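Phosphonate monoester hydrolase (Ruegeria pomeroyi, PDB 4UPK) is an enzyme of the sulfatase family, in the alkaline phosphatase clan, whose assembly holds four copies of the chain. Local coordinates at residues Q43-C48 and L352-S357; D184-Y189 and F292-P297; I398-G403 and S414-L419; F432-I437 and R511-N516. One frame throughout, in Å; residues are numbered along the deposited sequence.

Contact 1: Q43-C48 and L352-S357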
# COMPACT_ATOMS: atom_id res chain seq x y z
N GLN A 43 -25.62 -21.28 14.02
CA GLN A 43 -25.81 -22.57 14.69
C GLN A 43 -27.08 -23.37 14.42
O GLN A 43 -27.32 -24.32 15.15
CB GLN A 43 -25.52 -22.43 16.21
CG GLN A 43 -24.45 -23.37 16.73
CD GLN A 43 -23.64 -22.80 17.87
OE1 GLN A 43 -23.80 -23.17 19.03
NE2 GLN A 43 -22.72 -21.90 17.57
N LEU A 44 -27.87 -23.04 13.37
CA LEU A 44 -29.08 -23.80 13.02
C LEU A 44 -28.76 -25.12 12.29
O LEU A 44 -28.15 -25.10 11.22
CB LEU A 44 -30.14 -22.95 12.27
CG LEU A 44 -31.56 -23.58 12.06
CD1 LEU A 44 -32.28 -23.80 13.37
CD2 LEU A 44 -32.41 -22.75 11.10
N ARG A 45 -29.17 -26.27 12.88
CA ARG A 45 -28.93 -27.61 12.31
C ARG A 45 -29.76 -27.81 11.06
O ARG A 45 -30.89 -27.33 11.01
CB ARG A 45 -29.28 -28.71 13.32
CG ARG A 45 -28.27 -28.89 14.44
CD ARG A 45 -28.84 -29.73 15.57
NE ARG A 45 -29.08 -31.11 15.16
CZ ARG A 45 -28.44 -32.17 15.66
NH1 ARG A 45 -27.50 -32.02 16.58
NH2 ARG A 45 -28.74 -33.39 15.24
N ALA A 46 -29.21 -28.54 10.06
CA ALA A 46 -29.92 -28.89 8.83
C ALA A 46 -31.17 -29.75 9.15
O ALA A 46 -32.21 -29.54 8.54
CB ALA A 46 -28.99 -29.65 7.89
N ASP A 47 -31.06 -30.69 10.13
CA ASP A 47 -32.15 -31.59 10.52
C ASP A 47 -33.36 -30.94 11.21
O ASP A 47 -34.38 -31.60 11.39
CB ASP A 47 -31.63 -32.85 11.25
CG ASP A 47 -31.06 -32.68 12.66
OD1 ASP A 47 -31.00 -31.53 13.15
OD2 ASP A 47 -30.69 -33.70 13.27
N CYS A 48 -33.26 -29.64 11.54
CA CYS A 48 -34.35 -28.85 12.13
C CYS A 48 -35.27 -28.37 11.01
O CYS A 48 -36.48 -28.26 11.22
CB CYS A 48 -33.80 -27.69 12.94
SG CYS A 48 -33.04 -28.19 14.49
N LEU A 352 -25.70 -30.43 19.98
CA LEU A 352 -26.93 -30.40 20.78
C LEU A 352 -27.12 -31.66 21.67
O LEU A 352 -28.24 -32.15 21.85
CB LEU A 352 -28.13 -30.14 19.85
CG LEU A 352 -29.27 -29.34 20.43
CD1 LEU A 352 -28.89 -27.88 20.60
CD2 LEU A 352 -30.51 -29.49 19.56
N GLY A 353 -26.02 -32.15 22.23
CA GLY A 353 -26.05 -33.32 23.10
C GLY A 353 -25.73 -34.60 22.37
O GLY A 353 -25.45 -35.62 23.01
N ASP A 354 -25.79 -34.57 21.01
CA ASP A 354 -25.48 -35.73 20.18
C ASP A 354 -24.05 -36.15 20.46
O ASP A 354 -23.17 -35.28 20.52
CB ASP A 354 -25.65 -35.42 18.67
CG ASP A 354 -27.08 -35.42 18.15
OD1 ASP A 354 -28.01 -35.59 18.97
OD2 ASP A 354 -27.27 -35.24 16.93
N ARG A 355 -23.83 -37.47 20.66
CA ARG A 355 -22.52 -38.09 20.90
C ARG A 355 -21.81 -37.55 22.16
O ARG A 355 -20.58 -37.42 22.19
CB ARG A 355 -21.61 -37.98 19.64
CG ARG A 355 -22.30 -38.29 18.31
CD ARG A 355 -22.98 -39.66 18.30
NE ARG A 355 -22.02 -40.73 18.56
CZ ARG A 355 -21.28 -41.33 17.62
NH1 ARG A 355 -21.42 -40.99 16.35
NH2 ARG A 355 -20.42 -42.28 17.96
N HIS A 356 -22.61 -37.20 23.18
CA HIS A 356 -22.22 -36.63 24.49
C HIS A 356 -21.42 -35.33 24.37
O HIS A 356 -20.57 -35.06 25.20
CB HIS A 356 -21.54 -37.70 25.38
CG HIS A 356 -22.42 -38.87 25.68
ND1 HIS A 356 -23.28 -38.86 26.76
CD2 HIS A 356 -22.56 -40.04 25.02
CE1 HIS A 356 -23.89 -40.03 26.74
NE2 HIS A 356 -23.50 -40.77 25.70
N SER A 357 -21.72 -34.55 23.31
CA SER A 357 -21.03 -33.31 23.02
C SER A 357 -21.96 -32.15 22.63
O SER A 357 -23.10 -32.38 22.24
CB SER A 357 -19.93 -33.53 21.98
OG SER A 357 -20.49 -33.97 20.77
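Arg45 and Asp354 meet at a slant, with their flat groups nearly perpendicular: guanidinium and carboxylate planes are 86° apart. Asp354 OD2 lies close to the guanidinium plane, at its edge. It takes a bond from Arg45 NH2 at 2.9 Å and a weak one from Arg45 NH1 at 3.2 Å. A second carboxylate holds the guanidinium from within the same segment. Arg45 NE reaches Asp47 OD1 at 2.8 Å, and Arg45 NH2 reaches Asp47 OD2, also at 2.8 Å. Both of these bonds are almost straight. The bend of the Arg45 chain at CG-CD (chi3 67°) turns the NE and NH2 edge to Asp47, while NH1 and NH2 face Asp354. Leu352 adds a packing contact, its CB 3.8 Å from Arg45 NH1. Outside the two segments, Arg45 NH1 also bonds to Glu350 O, and Asp354 OD1 accepts from Ala265 N. The contact thus ties the turn after strand 35-41 to the loop after strand 340-346, two parallel neighbours in the main sheet. Arg45 NH2 is shared by two acids in a buried place. The arginine probably offsets the charge of both, and the paired bonds to Asp47 fix the rotation of its guanidinium.

Contact 2: D184-Y189 and F292-P297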
# COMPACT_ATOMS: atom_id res chain seq x y z
N ASP A 184 -24.56 -5.46 34.53
CA ASP A 184 -23.59 -6.18 33.70
C ASP A 184 -24.32 -6.76 32.49
O ASP A 184 -25.46 -7.22 32.63
CB ASP A 184 -22.98 -7.34 34.51
CG ASP A 184 -21.52 -7.19 34.91
OD1 ASP A 184 -21.18 -6.15 35.54
OD2 ASP A 184 -20.75 -8.13 34.67
N TYR A 185 -23.66 -6.78 31.32
CA TYR A 185 -24.19 -7.37 30.08
C TYR A 185 -24.53 -8.86 30.26
O TYR A 185 -25.55 -9.31 29.73
CB TYR A 185 -23.22 -7.16 28.91
CG TYR A 185 -23.61 -7.79 27.58
CD1 TYR A 185 -24.94 -7.79 27.14
CD2 TYR A 185 -22.64 -8.27 26.71
CE1 TYR A 185 -25.29 -8.34 25.91
CE2 TYR A 185 -22.98 -8.79 25.46
CZ TYR A 185 -24.31 -8.81 25.06
OH TYR A 185 -24.62 -9.34 23.82
N ALA A 186 -23.71 -9.62 31.04
CA ALA A 186 -23.96 -11.05 31.30
C ALA A 186 -25.29 -11.35 32.05
O ALA A 186 -25.81 -12.46 31.94
CB ALA A 186 -22.78 -11.66 32.05
N GLN A 187 -25.84 -10.37 32.78
CA GLN A 187 -27.10 -10.50 33.52
C GLN A 187 -28.33 -10.64 32.60
O GLN A 187 -29.34 -11.21 32.99
CB GLN A 187 -27.29 -9.34 34.50
CG GLN A 187 -26.32 -9.33 35.69
CD GLN A 187 -26.35 -8.03 36.48
OE1 GLN A 187 -27.34 -7.28 36.48
NE2 GLN A 187 -25.26 -7.74 37.18
N VAL A 188 -28.24 -10.08 31.39
CA VAL A 188 -29.26 -10.07 30.33
C VAL A 188 -29.63 -11.52 29.88
O VAL A 188 -30.77 -11.79 29.54
CB VAL A 188 -28.71 -9.19 29.15
CG1 VAL A 188 -29.50 -9.37 27.86
CG2 VAL A 188 -28.63 -7.72 29.53
N TYR A 189 -28.66 -12.44 29.90
CA TYR A 189 -28.78 -13.83 29.44
C TYR A 189 -29.20 -14.85 30.50
O TYR A 189 -29.37 -16.04 30.18
CB TYR A 189 -27.45 -14.26 28.77
CG TYR A 189 -27.13 -13.44 27.55
CD1 TYR A 189 -27.84 -13.61 26.37
CD2 TYR A 189 -26.15 -12.45 27.59
CE1 TYR A 189 -27.56 -12.84 25.24
CE2 TYR A 189 -25.86 -11.67 26.46
CZ TYR A 189 -26.56 -11.88 25.29
OH TYR A 189 -26.29 -11.16 24.16
N PHE A 292 -23.23 -23.75 28.17
CA PHE A 292 -24.22 -23.31 27.18
C PHE A 292 -25.35 -22.42 27.72
O PHE A 292 -26.26 -22.06 26.97
CB PHE A 292 -24.81 -24.55 26.46
CG PHE A 292 -24.24 -24.82 25.10
CD1 PHE A 292 -22.87 -24.96 24.92
CD2 PHE A 292 -25.07 -24.97 24.00
CE1 PHE A 292 -22.34 -25.19 23.66
CE2 PHE A 292 -24.54 -25.21 22.73
CZ PHE A 292 -23.18 -25.31 22.57
N VAL A 293 -25.28 -22.06 29.02
CA VAL A 293 -26.27 -21.23 29.72
C VAL A 293 -25.53 -20.36 30.78
O VAL A 293 -24.42 -20.71 31.16
CB VAL A 293 -27.42 -22.06 30.40
CG1 VAL A 293 -28.34 -22.72 29.39
CG2 VAL A 293 -26.88 -23.09 31.40
N LEU A 294 -26.15 -19.27 31.26
CA LEU A 294 -25.59 -18.40 32.31
C LEU A 294 -26.44 -18.47 33.60
O LEU A 294 -27.67 -18.41 33.52
CB LEU A 294 -25.43 -16.93 31.84
CG LEU A 294 -24.31 -16.63 30.81
CD1 LEU A 294 -24.20 -15.14 30.54
CD2 LEU A 294 -22.92 -17.15 31.28
N GLY A 295 -25.77 -18.66 34.75
CA GLY A 295 -26.41 -18.74 36.06
C GLY A 295 -26.52 -20.12 36.69
O GLY A 295 -27.16 -20.28 37.74
N PHE A 296 -25.92 -21.14 36.03
CA PHE A 296 -25.92 -22.56 36.42
C PHE A 296 -24.47 -23.13 36.31
O PHE A 296 -24.15 -23.84 35.35
CB PHE A 296 -26.91 -23.36 35.53
CG PHE A 296 -28.30 -22.78 35.48
CD1 PHE A 296 -28.62 -21.76 34.58
CD2 PHE A 296 -29.29 -23.22 36.36
CE1 PHE A 296 -29.89 -21.18 34.58
CE2 PHE A 296 -30.57 -22.66 36.33
CZ PHE A 296 -30.86 -21.64 35.45
N PRO A 297 -23.56 -22.76 37.26
CA PRO A 297 -22.17 -23.22 37.14
C PRO A 297 -21.96 -24.70 37.43
O PRO A 297 -21.03 -25.30 36.88
CB PRO A 297 -21.41 -22.32 38.12
CG PRO A 297 -22.41 -21.93 39.16
CD PRO A 297 -23.75 -21.91 38.47
O HOH W 1 -28.55 -18.51 29.67
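Leu294 reaches Tyr189 and Ala186 with its CD1 methyl, placed by two torsions. CG stands beside the backbone N (chi1 -71°), and CD1 then lies anti to CA (chi2 -175°), at the far end of the side chain. Tyr189 also has CG beside its own N (chi1 -62°). Its CB points at Leu294 while the ring leads away, towards Leu165, Arg241 and Trp171. The two segments are irregular loops of the sulfatase-type alpha/beta fold. Segment 184-189 follows helix 169-177, and segment 292-297 runs between helix 280-286 and the long helix 303-333. Residues 185-188 coil like a helix without its regular bonds. The packing is small and apolar. Leu294 CD1 sits 3.8 Å from Tyr189 CB and 4.1 Å from Ala186 CB. The same methyl lies 3.4 Å from the carbonyl O of Ala186, so it lies against the side of this coil. Ala186 is exposed and Tyr189 is buried, which puts the leucine at the margin between surface and interior. Behind the coil, Val188 packs on Trp171 and Leu175 of helix 169-177. Tyr185 OH bonds to Leu165 O, in the loop that Tyr189 also touches. No direct hydrogen bond joins the two segments. One water bridges their backbones: it donates to Tyr189 O at 2.7 Å and accepts from Leu294 N at 3.0 Å.

Contact 3: I398-G403 and S414-L419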
# COMPACT_ATOMS: atom_id res chain seq x y z
N ILE A 398 -23.46 -15.57 -5.88
CA ILE A 398 -23.90 -14.18 -5.81
C ILE A 398 -23.25 -13.37 -6.91
O ILE A 398 -23.97 -12.72 -7.67
CB ILE A 398 -23.68 -13.56 -4.38
CG1 ILE A 398 -24.47 -14.33 -3.29
CG2 ILE A 398 -24.02 -12.06 -4.37
CD1 ILE A 398 -23.85 -14.24 -1.87
N LEU A 399 -21.89 -13.45 -7.03
CA LEU A 399 -21.12 -12.73 -8.06
C LEU A 399 -21.57 -13.07 -9.46
O LEU A 399 -21.74 -12.17 -10.29
CB LEU A 399 -19.60 -12.94 -7.89
CG LEU A 399 -18.96 -12.39 -6.59
CD1 LEU A 399 -17.47 -12.66 -6.58
CD2 LEU A 399 -19.28 -10.88 -6.37
N ASP A 400 -21.78 -14.38 -9.74
CA ASP A 400 -22.26 -14.88 -11.02
C ASP A 400 -23.60 -14.21 -11.35
O ASP A 400 -23.72 -13.56 -12.39
CB ASP A 400 -22.39 -16.41 -10.96
CG ASP A 400 -22.86 -17.13 -12.21
OD1 ASP A 400 -23.06 -16.46 -13.24
OD2 ASP A 400 -23.03 -18.37 -12.15
N TRP A 401 -24.58 -14.29 -10.40
CA TRP A 401 -25.91 -13.72 -10.54
C TRP A 401 -25.94 -12.20 -10.81
O TRP A 401 -26.75 -11.76 -11.62
CB TRP A 401 -26.79 -14.13 -9.35
CG TRP A 401 -28.24 -13.77 -9.53
CD1 TRP A 401 -29.20 -14.52 -10.15
CD2 TRP A 401 -28.89 -12.58 -9.06
NE1 TRP A 401 -30.41 -13.87 -10.08
CE2 TRP A 401 -30.24 -12.67 -9.44
CE3 TRP A 401 -28.45 -11.44 -8.37
CZ2 TRP A 401 -31.18 -11.66 -9.13
CZ3 TRP A 401 -29.37 -10.44 -8.06
CH2 TRP A 401 -30.72 -10.56 -8.44
N VAL A 402 -25.03 -11.42 -10.19
CA VAL A 402 -24.94 -9.97 -10.40
C VAL A 402 -24.12 -9.64 -11.68
O VAL A 402 -24.15 -8.49 -12.16
CB VAL A 402 -24.45 -9.17 -9.15
CG1 VAL A 402 -25.31 -9.46 -7.93
CG2 VAL A 402 -22.98 -9.42 -8.84
N GLY A 403 -23.40 -10.63 -12.20
CA GLY A 403 -22.58 -10.50 -13.40
C GLY A 403 -21.21 -9.91 -13.13
O GLY A 403 -20.66 -9.21 -13.98
N SER A 414 -20.05 -21.68 -8.42
CA SER A 414 -21.41 -21.16 -8.52
C SER A 414 -22.47 -22.27 -8.52
O SER A 414 -22.34 -23.27 -9.24
CB SER A 414 -21.56 -20.30 -9.77
OG SER A 414 -22.86 -19.76 -9.89
N LEU A 415 -23.52 -22.08 -7.70
CA LEU A 415 -24.65 -23.00 -7.59
C LEU A 415 -25.75 -22.65 -8.58
O LEU A 415 -26.79 -23.31 -8.58
CB LEU A 415 -25.21 -22.97 -6.16
CG LEU A 415 -24.29 -23.46 -5.04
CD1 LEU A 415 -25.00 -23.37 -3.71
CD2 LEU A 415 -23.82 -24.89 -5.29
N ARG A 416 -25.52 -21.62 -9.42
CA ARG A 416 -26.47 -21.15 -10.43
C ARG A 416 -27.04 -22.25 -11.34
O ARG A 416 -28.26 -22.27 -11.47
CB ARG A 416 -25.94 -19.94 -11.20
CG ARG A 416 -27.02 -18.96 -11.59
CD ARG A 416 -26.43 -17.78 -12.29
NE ARG A 416 -27.47 -16.99 -12.96
CZ ARG A 416 -27.22 -15.91 -13.69
NH1 ARG A 416 -25.97 -15.47 -13.83
NH2 ARG A 416 -28.21 -15.25 -14.27
N PRO A 417 -26.25 -23.21 -11.92
CA PRO A 417 -26.87 -24.29 -12.75
C PRO A 417 -28.01 -25.06 -12.06
O PRO A 417 -29.02 -25.36 -12.70
CB PRO A 417 -25.69 -25.22 -13.08
CG PRO A 417 -24.50 -24.34 -13.01
CD PRO A 417 -24.77 -23.37 -11.89
N PHE A 418 -27.86 -25.34 -10.75
CA PHE A 418 -28.84 -26.01 -9.88
C PHE A 418 -30.17 -25.27 -9.72
O PHE A 418 -31.19 -25.91 -9.45
CB PHE A 418 -28.25 -26.24 -8.47
CG PHE A 418 -27.05 -27.16 -8.43
CD1 PHE A 418 -27.22 -28.54 -8.49
CD2 PHE A 418 -25.77 -26.65 -8.29
CE1 PHE A 418 -26.12 -29.39 -8.39
CE2 PHE A 418 -24.68 -27.50 -8.20
CZ PHE A 418 -24.85 -28.86 -8.27
N LEU A 419 -30.16 -23.92 -9.82
CA LEU A 419 -31.35 -23.07 -9.66
C LEU A 419 -32.46 -23.32 -10.69
O LEU A 419 -33.64 -23.19 -10.35
CB LEU A 419 -30.98 -21.58 -9.57
CG LEU A 419 -30.00 -21.16 -8.45
CD1 LEU A 419 -29.83 -19.66 -8.41
CD2 LEU A 419 -30.44 -21.69 -7.08
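The guanidinium of Arg416 has the backbone of Trp401 over one face and the carboxylate of Asp400 at its edge. Trp401 CA lies 3.7 Å above the guanidinium plane, displaced towards its rim. The indole does not stack on the arginine. Its plane is turned 62° from the guanidinium, and its nearest atom, Trp401 CD1, is 4.1 Å from Arg416 NE. At the edge, Arg416 NH1 donates to Asp400 OD1 at 3.1 Å in a salt bridge. The oxygen lies near the guanidinium plane, but the donor meets it from above the carboxylate, 61° out of that plane. The extended arginine chain also passes along the acid, with Arg416 CD 3.5 Å from Asp400 OD2. The same oxygen accepts a hydrogen bond from Ser414 OG at 2.7 Å through its anti lone pair. Asp400 can serve both residues because its CG is anti to the backbone N (chi1 -179°), which swings the carboxylate across to segment 414-419. Two helix ends meet here. Helix 394-402 closes at Gly403 in a Schellman motif, with Gly403 N bonded to Asp400 O and, weakly, to Leu399 O. At the start of helix 416-419, Ser414 OG accepts from Arg416 N at 3.3 Å, a capping bond. The serine hydroxyl therefore links the acid on one helix to the first turn of the other. On the inner side, Ile398, Trp401 and Val402 pack on Val36 of strand 35-41. Leu415, Phe418 and Leu419 pack on Phe72 of strand 70-76.

Contact 4: F432-I437 and R511-N516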
# COMPACT_ATOMS: atom_id res chain seq x y z
N PHE A 432 -15.68 -31.52 1.63
CA PHE A 432 -14.46 -31.40 2.41
C PHE A 432 -14.58 -30.32 3.52
O PHE A 432 -14.97 -29.17 3.25
CB PHE A 432 -13.31 -31.08 1.42
CG PHE A 432 -11.95 -30.91 2.04
CD1 PHE A 432 -11.13 -32.02 2.26
CD2 PHE A 432 -11.46 -29.65 2.37
CE1 PHE A 432 -9.86 -31.87 2.80
CE2 PHE A 432 -10.20 -29.50 2.90
CZ PHE A 432 -9.41 -30.61 3.13
N SER A 433 -14.19 -30.68 4.74
CA SER A 433 -14.19 -29.77 5.89
C SER A 433 -12.86 -29.82 6.63
O SER A 433 -12.16 -30.82 6.57
CB SER A 433 -15.34 -30.08 6.86
OG SER A 433 -16.58 -30.00 6.18
N GLU A 434 -12.51 -28.75 7.32
CA GLU A 434 -11.29 -28.62 8.10
C GLU A 434 -11.56 -28.07 9.50
O GLU A 434 -12.54 -27.34 9.72
CB GLU A 434 -10.28 -27.70 7.39
CG GLU A 434 -9.69 -28.26 6.11
CD GLU A 434 -8.69 -27.31 5.47
OE1 GLU A 434 -7.52 -27.29 5.91
OE2 GLU A 434 -9.13 -26.48 4.65
N LEU A 435 -10.67 -28.39 10.44
CA LEU A 435 -10.75 -27.90 11.81
C LEU A 435 -9.34 -27.73 12.31
O LEU A 435 -8.42 -28.31 11.75
CB LEU A 435 -11.54 -28.91 12.70
CG LEU A 435 -12.02 -28.44 14.09
CD1 LEU A 435 -13.24 -27.53 13.99
CD2 LEU A 435 -12.37 -29.64 14.97
N ASP A 436 -9.15 -26.85 13.29
CA ASP A 436 -7.84 -26.66 13.89
C ASP A 436 -8.03 -26.80 15.39
O ASP A 436 -8.82 -26.05 15.99
CB ASP A 436 -7.18 -25.31 13.52
CG ASP A 436 -5.71 -25.28 13.90
OD1 ASP A 436 -5.41 -25.26 15.10
OD2 ASP A 436 -4.86 -25.39 12.99
N ILE A 437 -7.36 -27.83 15.97
CA ILE A 437 -7.42 -28.20 17.38
C ILE A 437 -6.20 -27.71 18.20
O ILE A 437 -5.87 -28.30 19.23
CB ILE A 437 -7.84 -29.69 17.63
CG1 ILE A 437 -6.85 -30.69 17.02
CG2 ILE A 437 -9.28 -29.92 17.16
CD1 ILE A 437 -6.98 -32.04 17.50
N ARG A 511 -5.15 -35.67 -2.83
CA ARG A 511 -5.39 -35.03 -4.13
C ARG A 511 -6.21 -33.74 -4.01
O ARG A 511 -5.90 -32.78 -4.71
CB ARG A 511 -6.05 -35.98 -5.12
CG ARG A 511 -5.13 -37.06 -5.63
CD ARG A 511 -5.67 -37.66 -6.92
NE ARG A 511 -4.71 -38.54 -7.58
CZ ARG A 511 -4.90 -39.84 -7.77
NH1 ARG A 511 -6.03 -40.41 -7.39
NH2 ARG A 511 -3.98 -40.57 -8.39
N HIS A 512 -7.24 -33.71 -3.12
CA HIS A 512 -8.08 -32.53 -2.91
C HIS A 512 -7.23 -31.33 -2.43
O HIS A 512 -7.42 -30.23 -2.95
CB HIS A 512 -9.24 -32.82 -1.92
CG HIS A 512 -10.11 -31.61 -1.68
ND1 HIS A 512 -11.12 -31.27 -2.55
CD2 HIS A 512 -10.02 -30.66 -0.73
CE1 HIS A 512 -11.64 -30.14 -2.08
NE2 HIS A 512 -11.01 -29.74 -0.99
N ARG A 513 -6.31 -31.56 -1.47
CA ARG A 513 -5.38 -30.55 -0.94
C ARG A 513 -4.49 -30.03 -2.08
O ARG A 513 -4.30 -28.81 -2.20
CB ARG A 513 -4.47 -31.15 0.15
CG ARG A 513 -5.18 -31.45 1.44
CD ARG A 513 -4.27 -31.22 2.65
NE ARG A 513 -5.09 -31.27 3.85
CZ ARG A 513 -5.44 -30.23 4.59
NH1 ARG A 513 -4.94 -29.03 4.33
NH2 ARG A 513 -6.23 -30.38 5.63
N MET A 514 -3.94 -30.96 -2.90
CA MET A 514 -3.06 -30.65 -4.04
C MET A 514 -3.80 -29.94 -5.17
O MET A 514 -3.21 -29.09 -5.83
CB MET A 514 -2.37 -31.92 -4.58
CG MET A 514 -1.48 -32.61 -3.57
SD MET A 514 -0.73 -34.13 -4.19
CE MET A 514 0.61 -33.47 -5.20
N ARG A 515 -5.11 -30.24 -5.36
CA ARG A 515 -5.93 -29.61 -6.40
C ARG A 515 -6.51 -28.26 -5.98
O ARG A 515 -7.00 -27.50 -6.83
CB ARG A 515 -7.06 -30.53 -6.85
CG ARG A 515 -6.62 -31.67 -7.75
CD ARG A 515 -7.73 -32.70 -7.77
NE ARG A 515 -7.40 -33.86 -8.60
CZ ARG A 515 -8.10 -34.98 -8.64
NH1 ARG A 515 -9.19 -35.12 -7.88
NH2 ARG A 515 -7.73 -35.98 -9.42
N ASN A 516 -6.48 -27.97 -4.68
CA ASN A 516 -7.03 -26.72 -4.15
C ASN A 516 -6.02 -25.94 -3.31
O ASN A 516 -6.33 -25.54 -2.19
CB ASN A 516 -8.38 -26.95 -3.40
CG ASN A 516 -9.44 -27.59 -4.25
OD1 ASN A 516 -10.20 -26.93 -4.97
ND2 ASN A 516 -9.46 -28.91 -4.26
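The carbonyl O of His512, whose ring packs on Phe432, takes two bonds from Asn516. Asn516 ND2 gives the shorter one, 2.8 Å, and Asn516 N adds a weak one at 3.0 Å. The same ND2 also lies over one face of the His512 imidazole. Phe432 covers the opposite face, with its CB 3.5 Å above the imidazole plane in a CH-pi contact. His512 CD2 in turn stands 3.3 Å above the centre of the Phe432 ring. The two rings are inclined at 36°, so this is an oblique pair. His512 ND1 bonds to Tyr430 OH, which probably limits rotation of the imidazole. Arg513 sets its guanidinium across the end of Phe432: Phe432 CZ lies over its face, 4.1 Å from Arg513 NH2. Arg513 NH2 also forms a salt bridge with Glu434 OE1 at 3.4 Å, with a weak hydrogen bond in it. The firmer partner of Glu434 is Met96 N, bonded to OE2. Strand 432-436, outermost in its antiparallel sheet within this chain, and helix 511-515 run almost at right angles (87°). Helix 95-98 packs on both, and strand 458-463 lies beside 431-436. From the same helix as His512, Arg511 bonds to Phe472 O and Leu476 O of a second subunit.

Overall arrangement
Contacts 1 and 2 are the pair that touch. Their centres are about 22 Å apart, and Gln43 packs against the ring of Phe292. Both segments of contact 2 fall within the chain between the two segments of contact 1, and all four belong to the sulfatase family region. Contacts 3 and 4 follow later in the chain, with centres about 24 Å apart and nearest atoms about 12 Å apart. Helix 416-419 of contact 3 is followed in the chain by strand 431-436 of contact 4. Contact 3 lies across the chain's centre from contacts 1 and 2, with centres about 30 Å and about 42 Å away. Contact 4 alone borders another subunit.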